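Local coordinates for protein periplasmic beta-glucosidase (Pseudomonas aeruginosa, PDB 6R5T) that probably hydrolyses terminal, non-reducing beta-D-glucosyl residues of glucosides in the periplasm, releasing beta-D-glucose, at residues K176-Y181 against R235-D240; L241-W246 against G282-M287; A258-I263 against G269-A274. The protein carries 1 engineered substitution. One frame throughout, in Å; residues are numbered along the deposited sequence.

Contact 1. Residues K176-Y181 against R235-D240; sequences KHFALY and RWLLTD. With BGC (beta-D-glucopyranose), chain C.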
loop_
_atom_site.group_PDB
_atom_site.type_symbol
_atom_site.label_atom_id
_atom_site.label_comp_id
_atom_site.label_asym_id
_atom_site.label_seq_id
_atom_site.Cartn_x
_atom_site.Cartn_y
_atom_site.Cartn_z
ATOM N N LYS A 176 8.833 -17.775 -12.581
ATOM C CA LYS A 176 7.774 -17.660 -11.527
ATOM C C LYS A 176 7.805 -16.215 -10.997
ATOM O O LYS A 176 8.793 -15.516 -11.218
ATOM C CB LYS A 176 8.016 -18.695 -10.433
ATOM C CG LYS A 176 9.225 -18.469 -9.541
ATOM C CD LYS A 176 9.500 -19.634 -8.628
ATOM C CE LYS A 176 10.584 -19.404 -7.624
ATOM N NZ LYS A 176 10.828 -20.653 -6.858
ATOM N N HIS A 177 6.751 -15.757 -10.335
ATOM C CA HIS A 177 5.476 -16.406 -10.076
ATOM C C HIS A 177 4.431 -15.672 -10.922
ATOM O O HIS A 177 4.167 -14.500 -10.660
ATOM C CB HIS A 177 5.114 -16.333 -8.598
ATOM C CG HIS A 177 6.105 -16.944 -7.676
ATOM N ND1 HIS A 177 7.126 -16.197 -7.117
ATOM C CD2 HIS A 177 6.184 -18.197 -7.163
ATOM C CE1 HIS A 177 7.792 -17.016 -6.298
ATOM N NE2 HIS A 177 7.273 -18.207 -6.328
ATOM N N PHE A 178 3.881 -16.304 -11.955
ATOM C CA PHE A 178 3.045 -15.594 -12.953
ATOM C C PHE A 178 1.658 -15.486 -12.349
ATOM O O PHE A 178 0.957 -16.515 -12.253
ATOM C CB PHE A 178 3.074 -16.415 -14.240
ATOM C CG PHE A 178 2.467 -15.721 -15.418
ATOM C CD1 PHE A 178 2.990 -14.544 -15.888
ATOM C CD2 PHE A 178 1.405 -16.296 -16.106
ATOM C CE1 PHE A 178 2.468 -13.934 -17.020
ATOM C CE2 PHE A 178 0.840 -15.659 -17.206
ATOM C CZ PHE A 178 1.381 -14.472 -17.674
ATOM N N ALA A 179 1.202 -14.286 -11.905
ATOM C CA ALA A 179 1.897 -13.012 -12.041
ATOM C C ALA A 179 1.529 -12.107 -10.866
ATOM O O ALA A 179 0.478 -12.273 -10.260
ATOM C CB ALA A 179 1.498 -12.331 -13.339
ATOM N N LEU A 180 2.385 -11.084 -10.684
ATOM C CA LEU A 180 2.144 -9.894 -9.835
ATOM C C LEU A 180 2.291 -10.217 -8.346
ATOM O O LEU A 180 1.880 -9.395 -7.513
ATOM C CB LEU A 180 0.749 -9.304 -10.080
ATOM C CG LEU A 180 0.285 -9.120 -11.520
ATOM C CD1 LEU A 180 -1.023 -8.357 -11.538
ATOM C CD2 LEU A 180 1.333 -8.466 -12.389
ATOM N N TYR A 181 2.854 -11.369 -8.019
ATOM C CA TYR A 181 2.846 -11.920 -6.650
ATOM C C TYR A 181 3.478 -10.942 -5.644
ATOM O O TYR A 181 3.022 -10.851 -4.501
ATOM C CB TYR A 181 3.569 -13.256 -6.727
ATOM C CG TYR A 181 3.673 -14.059 -5.464
ATOM C CD1 TYR A 181 2.655 -14.197 -4.549
ATOM C CD2 TYR A 181 4.843 -14.748 -5.245
ATOM C CE1 TYR A 181 2.842 -14.950 -3.385
ATOM C CE2 TYR A 181 5.023 -15.548 -4.142
ATOM C CZ TYR A 181 4.033 -15.621 -3.188
ATOM O OH TYR A 181 4.256 -16.399 -2.077
ATOM N N ARG A 235 -8.252 -17.229 -16.763
ATOM C CA ARG A 235 -8.108 -17.584 -18.186
ATOM C C ARG A 235 -7.556 -16.403 -18.997
ATOM O O ARG A 235 -6.777 -16.617 -19.939
ATOM C CB ARG A 235 -9.445 -18.061 -18.738
ATOM C CG ARG A 235 -9.335 -18.668 -20.130
ATOM C CD ARG A 235 -10.665 -19.278 -20.559
ATOM N NE ARG A 235 -10.612 -19.382 -22.007
ATOM C CZ ARG A 235 -10.099 -20.381 -22.693
ATOM N NH1 ARG A 235 -9.654 -21.471 -22.072
ATOM N NH2 ARG A 235 -10.073 -20.293 -24.018
ATOM N N TRP A 236 -7.863 -15.185 -18.587
ATOM C CA TRP A 236 -7.311 -14.002 -19.261
ATOM C C TRP A 236 -5.784 -14.078 -19.153
ATOM O O TRP A 236 -5.037 -13.907 -20.135
ATOM C CB TRP A 236 -7.921 -12.728 -18.669
ATOM C CG TRP A 236 -7.165 -11.554 -19.159
ATOM C CD1 TRP A 236 -7.269 -11.010 -20.416
ATOM C CD2 TRP A 236 -6.067 -10.898 -18.497
ATOM N NE1 TRP A 236 -6.329 -10.023 -20.560
ATOM C CE2 TRP A 236 -5.586 -9.936 -19.403
ATOM C CE3 TRP A 236 -5.476 -11.004 -17.232
ATOM C CZ2 TRP A 236 -4.533 -9.091 -19.062
ATOM C CZ3 TRP A 236 -4.436 -10.164 -16.899
ATOM C CH2 TRP A 236 -3.956 -9.240 -17.817
ATOM N N LEU A 237 -5.289 -14.311 -17.946
ATOM C CA LEU A 237 -3.826 -14.322 -17.744
ATOM C C LEU A 237 -3.162 -15.499 -18.457
ATOM O O LEU A 237 -2.111 -15.293 -19.109
ATOM C CB LEU A 237 -3.553 -14.351 -16.239
ATOM C CG LEU A 237 -2.090 -14.326 -15.843
ATOM C CD1 LEU A 237 -1.539 -12.927 -15.888
ATOM C CD2 LEU A 237 -1.907 -14.931 -14.457
ATOM N N LEU A 238 -3.699 -16.714 -18.296
ATOM C CA LEU A 238 -2.914 -17.914 -18.639
ATOM C C LEU A 238 -3.152 -18.284 -20.099
ATOM O O LEU A 238 -2.335 -19.013 -20.646
ATOM C CB LEU A 238 -3.330 -19.056 -17.723
ATOM C CG LEU A 238 -3.059 -18.858 -16.253
ATOM C CD1 LEU A 238 -3.492 -20.113 -15.537
ATOM C CD2 LEU A 238 -1.604 -18.533 -16.004
ATOM N N THR A 239 -4.276 -17.891 -20.647
ATOM C CA THR A 239 -4.651 -18.240 -22.041
ATOM C C THR A 239 -4.608 -17.020 -22.950
ATOM O O THR A 239 -3.780 -17.028 -23.860
ATOM C CB THR A 239 -6.009 -18.941 -22.109
ATOM O OG1 THR A 239 -5.956 -20.165 -21.362
ATOM C CG2 THR A 239 -6.338 -19.275 -23.543
ATOM N N ASP A 240 -5.448 -16.011 -22.718
ATOM C CA ASP A 240 -5.513 -14.835 -23.617
ATOM C C ASP A 240 -4.139 -14.149 -23.688
ATOM O O ASP A 240 -3.626 -13.844 -24.764
ATOM C CB ASP A 240 -6.616 -13.895 -23.174
ATOM C CG ASP A 240 -8.003 -14.522 -23.227
ATOM O OD1 ASP A 240 -8.139 -15.593 -23.832
ATOM O OD2 ASP A 240 -8.929 -13.955 -22.646
HETATM C C2 BGC C . 8.310 -22.775 -5.205
HETATM C C3 BGC C . 7.406 -23.958 -4.804
HETATM C C4 BGC C . 6.963 -23.676 -3.343
HETATM C C5 BGC C . 6.176 -22.353 -3.369
HETATM C C6 BGC C . 5.723 -21.909 -1.996
HETATM C C1 BGC C . 7.524 -21.467 -5.054
HETATM O O1 BGC C . 8.458 -20.469 -5.322
HETATM O O2 BGC C . 8.803 -22.840 -6.538
HETATM O O3 BGC C . 8.186 -25.170 -4.834
HETATM O O4 BGC C . 6.105 -24.753 -2.933
HETATM O O5 BGC C . 7.055 -21.324 -3.715
HETATM O O6 BGC C . 4.970 -20.696 -2.101
#
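Ala179 and Leu237 mark the closest backbone approach, 8.2 Å between their CA atoms, where the end of strand 172-178 passes the first turns of helix 235-245. Side chains fill that gap without any hydrogen bond. Phe178 reaches toward the helix with CG anti to its backbone N (chi1 -170°), and across this contact it meets mainly Leu237. Leu237 CG sits 3.5 Å from Phe178 CE2, while Leu237 CD1 lies over the ring face as a CH-pi contact, 4.2 Å from the Phe178 centroid and 27° off the normal. Leu238 comes to the ring edge instead, its CD2 3.8 Å from Phe178 CD2. Beside the ring, Ala179 CB rests 4.0 Å from Leu237 CD1. Cis peptides precede both His177 and Ala179, and the two residues ahead of Phe178 turn to the sugar. His177 NE2 and BGC O1 share a nearly straight hydrogen bond of 2.7 Å (165°). Lys176 NZ donates to BGC O1 at 2.8 Å and to BGC O2 at 3.0 Å. Lys176 CG and Tyr181 CE2 sandwich the His177 ring, which these covered faces and the bonds at NE2 and, from Asp128, at ND1 together keep from rotating. One short strand end thus has two chemistries: an apolar side packed on helix 235-245, and a polar pair binding the glucose, the lysine-histidine couple expected in a family 3 glycosidase.

Contact 2. Residues L241-W246 against G282-M287; sequences LLRQQW and GVDMNM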
loop_
_atom_site.group_PDB
_atom_site.type_symbol
_atom_site.label_atom_id
_atom_site.label_comp_id
_atom_site.label_asym_id
_atom_site.label_seq_id
_atom_site.Cartn_x
_atom_site.Cartn_y
_atom_site.Cartn_z
ATOM N N LEU A 241 -3.555 -13.833 -22.528
ATOM C CA LEU A 241 -2.281 -13.125 -22.512
ATOM C C LEU A 241 -1.142 -14.095 -22.812
ATOM O O LEU A 241 -0.406 -13.899 -23.773
ATOM C CB LEU A 241 -2.122 -12.468 -21.150
ATOM C CG LEU A 241 -0.801 -11.722 -21.016
ATOM C CD1 LEU A 241 -0.754 -10.522 -21.953
ATOM C CD2 LEU A 241 -0.599 -11.320 -19.560
ATOM N N LEU A 242 -0.917 -15.088 -21.953
ATOM C CA LEU A 242 0.326 -15.886 -22.046
ATOM C C LEU A 242 0.385 -16.655 -23.377
ATOM O O LEU A 242 1.445 -16.714 -23.949
ATOM C CB LEU A 242 0.339 -16.848 -20.861
ATOM C CG LEU A 242 1.526 -17.798 -20.778
ATOM C CD1 LEU A 242 2.848 -17.044 -20.683
ATOM C CD2 LEU A 242 1.338 -18.757 -19.614
ATOM N N ARG A 243 -0.723 -17.248 -23.826
ATOM C CA ARG A 243 -0.693 -18.096 -25.058
ATOM C C ARG A 243 -1.016 -17.254 -26.280
ATOM O O ARG A 243 -0.210 -17.227 -27.218
ATOM C CB ARG A 243 -1.672 -19.256 -24.911
ATOM C CG ARG A 243 -1.411 -20.085 -23.663
ATOM C CD ARG A 243 -0.322 -21.046 -23.895
ATOM N NE ARG A 243 -0.186 -21.979 -22.774
ATOM C CZ ARG A 243 0.757 -22.902 -22.699
ATOM N NH1 ARG A 243 1.618 -23.055 -23.703
ATOM N NH2 ARG A 243 0.845 -23.660 -21.623
ATOM N N GLN A 244 -2.176 -16.622 -26.296
ATOM C CA GLN A 244 -2.644 -15.951 -27.528
ATOM C C GLN A 244 -1.800 -14.700 -27.814
ATOM O O GLN A 244 -1.334 -14.545 -28.959
ATOM C CB GLN A 244 -4.149 -15.770 -27.448
ATOM C CG GLN A 244 -4.868 -17.120 -27.358
ATOM C CD GLN A 244 -6.350 -17.074 -27.062
ATOM O OE1 GLN A 244 -6.894 -16.067 -26.615
ATOM N NE2 GLN A 244 -7.021 -18.195 -27.278
ATOM N N GLN A 245 -1.542 -13.845 -26.832
ATOM C CA GLN A 245 -0.821 -12.584 -27.102
ATOM C C GLN A 245 0.693 -12.810 -27.120
ATOM O O GLN A 245 1.359 -12.326 -28.021
ATOM C CB GLN A 245 -1.139 -11.546 -26.044
ATOM C CG GLN A 245 -1.611 -10.244 -26.639
ATOM C CD GLN A 245 -3.096 -10.140 -26.407
ATOM O OE1 GLN A 245 -3.577 -10.341 -25.282
ATOM N NE2 GLN A 245 -3.826 -9.810 -27.470
ATOM N N TRP A 246 1.239 -13.550 -26.157
ATOM C CA TRP A 246 2.692 -13.675 -26.035
ATOM C C TRP A 246 3.227 -14.868 -26.796
ATOM O O TRP A 246 4.463 -14.952 -26.941
ATOM C CB TRP A 246 3.090 -13.786 -24.560
ATOM C CG TRP A 246 2.919 -12.523 -23.780
ATOM C CD1 TRP A 246 2.530 -11.288 -24.205
ATOM C CD2 TRP A 246 3.224 -12.384 -22.382
ATOM N NE1 TRP A 246 2.559 -10.389 -23.166
ATOM C CE2 TRP A 246 2.968 -11.045 -22.024
ATOM C CE3 TRP A 246 3.672 -13.276 -21.401
ATOM C CZ2 TRP A 246 3.148 -10.580 -20.715
ATOM C CZ3 TRP A 246 3.854 -12.817 -20.110
ATOM C CH2 TRP A 246 3.631 -11.476 -19.782
ATOM N N GLY A 282 -6.044 -22.667 -18.079
ATOM C CA GLY A 282 -4.780 -22.929 -18.773
ATOM C C GLY A 282 -3.687 -23.471 -17.878
ATOM O O GLY A 282 -2.523 -23.410 -18.313
ATOM N N VAL A 283 -4.017 -24.052 -16.723
ATOM C CA VAL A 283 -2.999 -24.709 -15.864
ATOM C C VAL A 283 -2.810 -26.151 -16.355
ATOM O O VAL A 283 -3.817 -26.885 -16.383
ATOM C CB VAL A 283 -3.416 -24.679 -14.400
ATOM C CG1 VAL A 283 -2.444 -25.469 -13.568
ATOM C CG2 VAL A 283 -3.535 -23.254 -13.889
ATOM N N ASP A 284 -1.612 -26.497 -16.786
ATOM C CA ASP A 284 -1.355 -27.842 -17.379
ATOM C C ASP A 284 -1.058 -28.868 -16.300
ATOM O O ASP A 284 -1.600 -30.000 -16.347
ATOM C CB ASP A 284 -0.193 -27.808 -18.361
ATOM C CG ASP A 284 -0.410 -26.953 -19.582
ATOM O OD1 ASP A 284 -1.614 -26.692 -19.994
ATOM O OD2 ASP A 284 0.600 -26.544 -20.147
ATOM N N MET A 285 -0.205 -28.525 -15.357
ATOM C CA MET A 285 0.335 -29.529 -14.432
ATOM C C MET A 285 -0.056 -29.109 -13.018
ATOM O O MET A 285 0.007 -27.885 -12.632
ATOM C CB MET A 285 1.838 -29.676 -14.674
ATOM C CG MET A 285 2.562 -30.435 -13.655
ATOM S SD MET A 285 4.200 -30.874 -14.397
ATOM C CE MET A 285 3.887 -32.593 -14.844
ATOM N N ASN A 286 -0.531 -30.081 -12.269
ATOM C CA ASN A 286 -1.125 -29.929 -10.923
ATOM C C ASN A 286 -0.120 -30.353 -9.864
ATOM O O ASN A 286 0.209 -31.557 -9.763
ATOM C CB ASN A 286 -2.399 -30.765 -10.928
ATOM C CG ASN A 286 -3.148 -30.919 -9.628
ATOM O OD1 ASN A 286 -3.737 -32.004 -9.424
ATOM N ND2 ASN A 286 -3.188 -29.866 -8.813
ATOM N N MET A 287 0.349 -29.385 -9.083
ATOM C CA MET A 287 1.368 -29.633 -8.031
ATOM C C MET A 287 0.700 -30.083 -6.740
ATOM O O MET A 287 -0.079 -29.319 -6.107
ATOM C CB MET A 287 2.259 -28.400 -7.839
ATOM C CG MET A 287 3.417 -28.589 -6.923
ATOM S SD MET A 287 4.405 -27.026 -6.968
ATOM C CE MET A 287 6.081 -27.630 -6.852
HETATM O O HOH W 1 -1.898 -21.661 -20.499
#
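Arg243 and Asp284 meet from opposite directions, and their salt bridge is the one direct side-chain contact between the two segments. Arg243 NH2 stands 3.2 Å from Asp284 OD2, which approaches the guanidinium obliquely; the guanidinium and carboxylate planes are 39° apart. The arginine side chain gets there by bending at chi2 (-81°). This is the close-set part, and it is well supplied with partners: Arg243 NH1 donates to the carbonyls of Phe248 and Gly250, NH2 has a second salt bridge to Asp316, and Asp284 OD1 pairs with Arg312.

The other half is looser and hydrated. One bound water, lying in the guanidinium plane, bridges the segments: it accepts from Arg243 NE at 2.9 Å and sits 2.9 Å from Gly282 O, which also accepts from Thr252 OG1. Gly282 has positive phi as the C-prime residue of the Schellman motif ending helix 271-281.

The contact therefore runs from helix 235-245, past Thr252 of strand 251-253, to the turn between helix 271-281 and strand 286-287. Met285 bonds through its backbone to Thr252 and Ser254, and Asn286 to Leu23 and Leu25, where the last barrel strand closes against the first.

Contact 3. Residues A258-I263 against G269-A274; sequences AVKELI and GNERDA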
loop_
_atom_site.group_PDB
_atom_site.type_symbol
_atom_site.label_atom_id
_atom_site.label_comp_id
_atom_site.label_asym_id
_atom_site.label_seq_id
_atom_site.Cartn_x
_atom_site.Cartn_y
_atom_site.Cartn_z
ATOM N N ALA A 258 -2.291 -25.068 -5.126
ATOM C CA ALA A 258 -2.968 -23.856 -5.657
ATOM C C ALA A 258 -4.353 -24.191 -6.226
ATOM O O ALA A 258 -5.262 -23.362 -6.102
ATOM C CB ALA A 258 -2.113 -23.229 -6.723
ATOM N N VAL A 259 -4.509 -25.337 -6.884
ATOM C CA VAL A 259 -5.849 -25.686 -7.431
ATOM C C VAL A 259 -6.831 -25.818 -6.269
ATOM O O VAL A 259 -7.918 -25.228 -6.275
ATOM C CB VAL A 259 -5.797 -26.937 -8.321
ATOM C CG1 VAL A 259 -7.188 -27.298 -8.769
ATOM C CG2 VAL A 259 -4.834 -26.742 -9.496
ATOM N N LYS A 260 -6.486 -26.576 -5.236
ATOM C CA LYS A 260 -7.402 -26.715 -4.094
ATOM C C LYS A 260 -7.655 -25.387 -3.392
ATOM O O LYS A 260 -8.767 -25.158 -2.892
ATOM C CB LYS A 260 -6.770 -27.761 -3.172
ATOM C CG LYS A 260 -7.635 -28.113 -1.993
ATOM C CD LYS A 260 -7.045 -29.261 -1.167
ATOM C CE LYS A 260 -7.933 -29.549 0.022
ATOM N NZ LYS A 260 -7.441 -30.697 0.825
ATOM N N GLU A 261 -6.656 -24.487 -3.365
ATOM C CA GLU A 261 -6.808 -23.158 -2.722
ATOM C C GLU A 261 -7.892 -22.316 -3.409
ATOM O O GLU A 261 -8.347 -21.323 -2.825
ATOM C CB GLU A 261 -5.497 -22.368 -2.676
ATOM C CG GLU A 261 -4.505 -22.935 -1.684
ATOM C CD GLU A 261 -3.163 -22.193 -1.642
ATOM O OE1 GLU A 261 -3.105 -21.026 -2.073
ATOM O OE2 GLU A 261 -2.171 -22.823 -1.199
ATOM N N LEU A 262 -8.306 -22.639 -4.625
ATOM C CA LEU A 262 -9.470 -21.895 -5.229
ATOM C C LEU A 262 -10.707 -21.949 -4.355
ATOM O O LEU A 262 -11.541 -21.045 -4.428
ATOM C CB LEU A 262 -9.757 -22.415 -6.628
ATOM C CG LEU A 262 -8.635 -22.208 -7.621
ATOM C CD1 LEU A 262 -8.942 -22.875 -8.961
ATOM C CD2 LEU A 262 -8.337 -20.734 -7.850
ATOM N N ILE A 263 -10.830 -22.956 -3.484
ATOM C CA ILE A 263 -11.977 -23.011 -2.560
ATOM C C ILE A 263 -11.836 -21.909 -1.495
ATOM O O ILE A 263 -12.789 -21.191 -1.196
ATOM C CB ILE A 263 -12.056 -24.414 -1.944
ATOM C CG1 ILE A 263 -12.318 -25.445 -3.044
ATOM C CG2 ILE A 263 -13.121 -24.409 -0.869
ATOM C CD1 ILE A 263 -12.116 -26.881 -2.568
ATOM N N GLY A 269 -16.744 -24.038 -4.650
ATOM C CA GLY A 269 -17.276 -24.558 -3.384
ATOM C C GLY A 269 -16.809 -25.972 -3.129
ATOM O O GLY A 269 -17.050 -26.492 -2.024
ATOM N N ASN A 270 -16.108 -26.563 -4.096
ATOM C CA ASN A 270 -15.652 -27.962 -3.946
ATOM C C ASN A 270 -14.456 -28.206 -4.853
ATOM O O ASN A 270 -14.175 -27.386 -5.748
ATOM C CB ASN A 270 -16.804 -28.942 -4.208
ATOM C CG ASN A 270 -17.406 -28.724 -5.557
ATOM O OD1 ASN A 270 -16.747 -28.886 -6.570
ATOM N ND2 ASN A 270 -18.632 -28.212 -5.569
ATOM N N GLU A 271 -13.798 -29.337 -4.671
ATOM C CA GLU A 271 -12.564 -29.668 -5.424
ATOM C C GLU A 271 -12.869 -29.906 -6.912
ATOM O O GLU A 271 -12.025 -29.698 -7.755
ATOM C CB GLU A 271 -11.942 -30.920 -4.825
ATOM C CG GLU A 271 -11.336 -30.700 -3.478
ATOM C CD GLU A 271 -10.632 -31.949 -2.988
ATOM O OE1 GLU A 271 -10.592 -33.002 -3.735
ATOM O OE2 GLU A 271 -10.094 -31.861 -1.920
ATOM N N ARG A 272 -14.030 -30.464 -7.243
ATOM C CA ARG A 272 -14.429 -30.733 -8.635
ATOM C C ARG A 272 -14.473 -29.423 -9.423
ATOM O O ARG A 272 -13.935 -29.334 -10.511
ATOM C CB ARG A 272 -15.799 -31.405 -8.590
ATOM C CG ARG A 272 -16.371 -31.783 -9.931
ATOM C CD ARG A 272 -17.667 -32.566 -9.704
ATOM N NE ARG A 272 -18.129 -32.976 -11.009
ATOM C CZ ARG A 272 -18.646 -34.179 -11.312
ATOM N NH1 ARG A 272 -18.817 -35.120 -10.384
ATOM N NH2 ARG A 272 -19.007 -34.403 -12.567
ATOM N N ASP A 273 -15.157 -28.432 -8.859
ATOM C CA ASP A 273 -15.292 -27.109 -9.534
ATOM C C ASP A 273 -13.920 -26.433 -9.560
ATOM O O ASP A 273 -13.603 -25.820 -10.563
ATOM C CB ASP A 273 -16.355 -26.265 -8.840
ATOM C CG ASP A 273 -17.761 -26.810 -9.038
ATOM O OD1 ASP A 273 -17.958 -27.640 -9.977
ATOM O OD2 ASP A 273 -18.652 -26.439 -8.236
ATOM N N ALA A 274 -13.095 -26.585 -8.528
ATOM C CA ALA A 274 -11.744 -25.983 -8.569
ATOM C C ALA A 274 -10.922 -26.564 -9.722
ATOM O O ALA A 274 -10.236 -25.827 -10.496
ATOM C CB ALA A 274 -11.072 -26.165 -7.245
#
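Ile263 and Ala274 are central to the apolar side-chain pairs. Ala274 CB points at the 259-262 turn, 4.0 Å from Leu262 CB, with Val259 CG1 and Ile263 CG1 a little farther off. Ile263 CD1 touches Glu271 CG at 4.0 Å.

Other side chains pack on backbone. Ile263 lays CD1 3.5 Å from Asn270 C; its CG1 is anti to the carbonyl carbon (chi1 -63°), which sends the branch that way. Ala274 CB is 3.4 Å from Val259 O, and Leu262 CD1 lies against Ala274 O.

Here a helical turn meets the start of helix 271-281 in the link from strand 251-253 to strand 286-287 of the family 3 (beta/alpha)8-type barrel. Asn270 N-caps that helix: its OD1 accepts from Asp273 N at 2.8 Å, with an N-H...O angle of 166°. Asn270 ND2 adds a bond of 3.2 Å to Asp273 OD2, arriving from above the carboxylate plane. Asn270 N, buried by the contact, has no partner in the model.

The charged pair lies at the outer side, where Lys260 is exposed. Its extended chain crosses Glu271, but NZ is 4.0 Å from OE2, a long salt bridge, while Glu271 OE1 takes its hydrogen bond from Trp295 NE1. Nearby, Glu261 forms a salt bridge with Arg585 of the second subunit.

In the fold
From the N terminus, contact 1 comes first: strand 172-178 is met again by helix 235-245 after a loop that holds helices 197-204 and 206-213 and strand 218-221. Contact 2 opens only after contact 1 has closed, but on the same helix, and Leu238 CD1 of contact 1 packs on Val283 CG2 of contact 2. The loop of contact 2 returns at 282-287 and contains all of contact 3, whose Val259 CG2 touches Asn286 ND2. Contacts 1 and 3 do not touch; their centres are about 18 Å apart. Contact 1 ties helix 235-245 to strand 172-178, contact 2 ties it to the turn leading into strand 286-287, and contact 3 folds the 258-263 turn onto helix 271-281.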